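Local coordinates for putative short-chain dehydrogenase/reductase (Burkholderia xenovorans, PDB 5JY1), which binds NAD as a short-chain dehydrogenase/reductase and probably catalyses a nucleotide-dependent oxidoreduction, perhaps as a 3-oxoacyl-[acyl-carrier-protein] reductase, at residues T156-W159 with Y164-A167. Numbering follows the deposited sequence.
Sequences TGAW and YNTA. With NAD (nicotinamide-adenine-dinucleotide), chain E; ACT (acetate ion), chain H.
Asn165 reaches from helix 162-182 to the backbone of Ala158 with its amide nitrogen: ND2 donates to Ala158 O at 3.0 Å, with an N-H...O angle of 148°. Ala158 O accepts on a lone pair, with ND2 in the carbonyl plane, and Ala158 O itself lies only 7° out of the Asn165 amide plane. With CG anti to its own carbonyl carbon (chi1 -58°), the side chain is directed at the loop, where ND2 also sits 3.6 Å from Gly157 C. Gly157 breaks from helix 153-156 with positive phi and turns the chain past Asn165. In the Rossmann-type SDR fold, this loop links the end of that short helix to the helix carrying the Tyr-X-X-X-Lys motif, here Tyr164 and Lys168. One residue before Asn165, the Tyr164 side chain takes another course, CG anti to the backbone N, and its OH lies 2.7 Å from ribose O2D of NAD, which meets the ring edge in plane. An acetate, probably from the crystallisation liquor, puts OXT 2.5 Å from Tyr164 OH, a separation short enough to be treated with caution. Further out, Ser177 OG of the second subunit hydrogen-bonds Asn165 ND2, tying this buried amide to the subunit interface.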
loop_
_atom_site.group_PDB
_atom_site.type_symbol
_atom_site.label_atom_id
_atom_site.label_comp_id
_atom_site.label_asym_id
_atom_site.label_seq_id
_atom_site.Cartn_x
_atom_site.Cartn_y
_atom_site.Cartn_z
ATOM N N THR A 156 -3.013 -2.836 10.766
ATOM C CA THR A 156 -2.498 -2.223 11.983
ATOM C C THR A 156 -1.754 -3.214 12.863
ATOM O O THR A 156 -1.137 -2.795 13.848
ATOM C CB THR A 156 -3.623 -1.589 12.816
ATOM O OG1 THR A 156 -4.490 -2.620 13.318
ATOM C CG2 THR A 156 -4.450 -0.624 11.982
ATOM N N GLY A 157 -1.816 -4.512 12.545
ATOM C CA GLY A 157 -1.285 -5.527 13.440
ATOM C C GLY A 157 -1.962 -5.472 14.795
ATOM O O GLY A 157 -1.295 -5.466 15.830
ATOM N N ALA A 158 -3.293 -5.418 14.800
ATOM C CA ALA A 158 -4.026 -5.122 16.024
ATOM C C ALA A 158 -3.674 -6.099 17.142
ATOM O O ALA A 158 -3.582 -7.311 16.926
ATOM C CB ALA A 158 -5.531 -5.157 15.757
ATOM N N TRP A 159 -3.471 -5.547 18.342
ATOM C CA TRP A 159 -3.156 -6.341 19.524
ATOM C C TRP A 159 -4.228 -7.395 19.780
ATOM O O TRP A 159 -5.419 -7.174 19.540
ATOM C CB TRP A 159 -3.055 -5.455 20.766
ATOM C CG TRP A 159 -1.871 -4.536 20.850
ATOM C CD1 TRP A 159 -1.660 -3.390 20.128
ATOM C CD2 TRP A 159 -0.769 -4.644 21.763
ATOM N NE1 TRP A 159 -0.478 -2.800 20.518
ATOM C CE2 TRP A 159 0.087 -3.549 21.519
ATOM C CE3 TRP A 159 -0.414 -5.572 22.751
ATOM C CZ2 TRP A 159 1.278 -3.353 22.231
ATOM C CZ3 TRP A 159 0.774 -5.376 23.459
ATOM C CH2 TRP A 159 1.600 -4.270 23.196
ATOM N N TYR A 164 -5.881 -14.118 13.897
ATOM C CA TYR A 164 -6.818 -13.511 12.963
ATOM C C TYR A 164 -6.094 -12.666 11.919
ATOM O O TYR A 164 -6.354 -12.784 10.712
ATOM C CB TYR A 164 -7.803 -12.679 13.779
ATOM C CG TYR A 164 -8.833 -11.897 13.027
ATOM C CD1 TYR A 164 -10.008 -12.497 12.601
ATOM C CD2 TYR A 164 -8.664 -10.538 12.796
ATOM C CE1 TYR A 164 -10.971 -11.776 11.930
ATOM C CE2 TYR A 164 -9.624 -9.807 12.132
ATOM C CZ TYR A 164 -10.774 -10.431 11.703
ATOM O OH TYR A 164 -11.739 -9.715 11.040
ATOM N N ASN A 165 -5.156 -11.825 12.369
ATOM C CA ASN A 165 -4.425 -10.947 11.454
ATOM C C ASN A 165 -3.648 -11.747 10.421
ATOM O O ASN A 165 -3.570 -11.361 9.249
ATOM C CB ASN A 165 -3.458 -10.041 12.227
ATOM C CG ASN A 165 -4.142 -9.185 13.272
ATOM O OD1 ASN A 165 -5.356 -8.937 13.214
ATOM N ND2 ASN A 165 -3.362 -8.717 14.245
ATOM N N THR A 166 -3.052 -12.863 10.849
ATOM C CA THR A 166 -2.301 -13.726 9.944
ATOM C C THR A 166 -3.217 -14.370 8.909
ATOM O O THR A 166 -2.937 -14.330 7.706
ATOM C CB THR A 166 -1.575 -14.785 10.767
ATOM O OG1 THR A 166 -0.633 -14.129 11.628
ATOM C CG2 THR A 166 -0.847 -15.779 9.869
ATOM N N ALA A 167 -4.325 -14.959 9.362
ATOM C CA ALA A 167 -5.221 -15.654 8.438
ATOM C C ALA A 167 -5.869 -14.684 7.457
ATOM O O ALA A 167 -5.950 -14.970 6.255
ATOM C CB ALA A 167 -6.289 -16.420 9.217
HETATM P PA NAD E . -20.479 -12.367 13.262
HETATM O O1A NAD E . -19.764 -13.005 14.414
HETATM O O2A NAD E . -21.518 -11.338 13.686
HETATM O O5B NAD E . -21.200 -13.520 12.293
HETATM C C5B NAD E . -20.442 -14.643 12.009
HETATM C C4B NAD E . -21.369 -15.680 11.253
HETATM O O4B NAD E . -20.643 -16.678 10.879
HETATM C C3B NAD E . -22.408 -16.251 12.280
HETATM O O3B NAD E . -23.687 -16.237 11.723
HETATM C C2B NAD E . -21.910 -17.655 12.519
HETATM O O2B NAD E . -23.022 -18.551 13.010
HETATM C C1B NAD E . -21.459 -17.992 11.325
HETATM N N9A NAD E . -20.534 -19.108 11.406
HETATM C C8A NAD E . -19.631 -19.314 12.367
HETATM N N7A NAD E . -18.991 -20.432 12.091
HETATM C C5A NAD E . -19.497 -20.924 10.957
HETATM C C6A NAD E . -19.182 -22.081 10.242
HETATM N N6A NAD E . -18.229 -23.172 10.390
HETATM N N1A NAD E . -19.832 -22.358 9.129
HETATM C C2A NAD E . -20.816 -21.507 8.683
HETATM N N3A NAD E . -21.136 -20.387 9.374
HETATM C C4A NAD E . -20.450 -20.104 10.527
HETATM O O3 NAD E . -19.342 -11.667 12.292
HETATM P PN NAD E . -19.313 -10.158 11.671
HETATM O O1N NAD E . -18.915 -9.180 12.765
HETATM O O2N NAD E . -20.653 -9.718 11.054
HETATM O O5D NAD E . -18.106 -10.152 10.537
HETATM C C5D NAD E . -18.339 -10.790 9.282
HETATM C C4D NAD E . -17.044 -10.730 8.406
HETATM O O4D NAD E . -16.542 -9.497 8.408
HETATM C C3D NAD E . -15.975 -11.624 9.043
HETATM O O3D NAD E . -15.221 -12.224 8.102
HETATM C C2D NAD E . -15.123 -10.620 9.856
HETATM O O2D NAD E . -13.797 -11.250 10.095
HETATM C C1D NAD E . -15.078 -9.561 9.076
HETATM N N1N NAD E . -14.856 -8.326 9.811
HETATM C C2N NAD E . -15.866 -7.734 10.503
HETATM C C3N NAD E . -15.651 -6.550 11.213
HETATM C C7N NAD E . -16.764 -5.887 11.989
HETATM O O7N NAD E . -16.618 -4.764 12.449
HETATM N N7N NAD E . -17.986 -6.560 12.195
HETATM C C4N NAD E . -14.403 -5.980 11.209
HETATM C C5N NAD E . -13.399 -6.560 10.518
HETATM C C6N NAD E . -13.624 -7.747 9.804
HETATM C C ACT H . -14.217 -9.187 13.474
HETATM O O ACT H . -13.535 -8.313 14.045
HETATM O OXT ACT H . -13.618 -9.864 12.611
HETATM C CH3 ACT H . -15.664 -9.410 13.805
#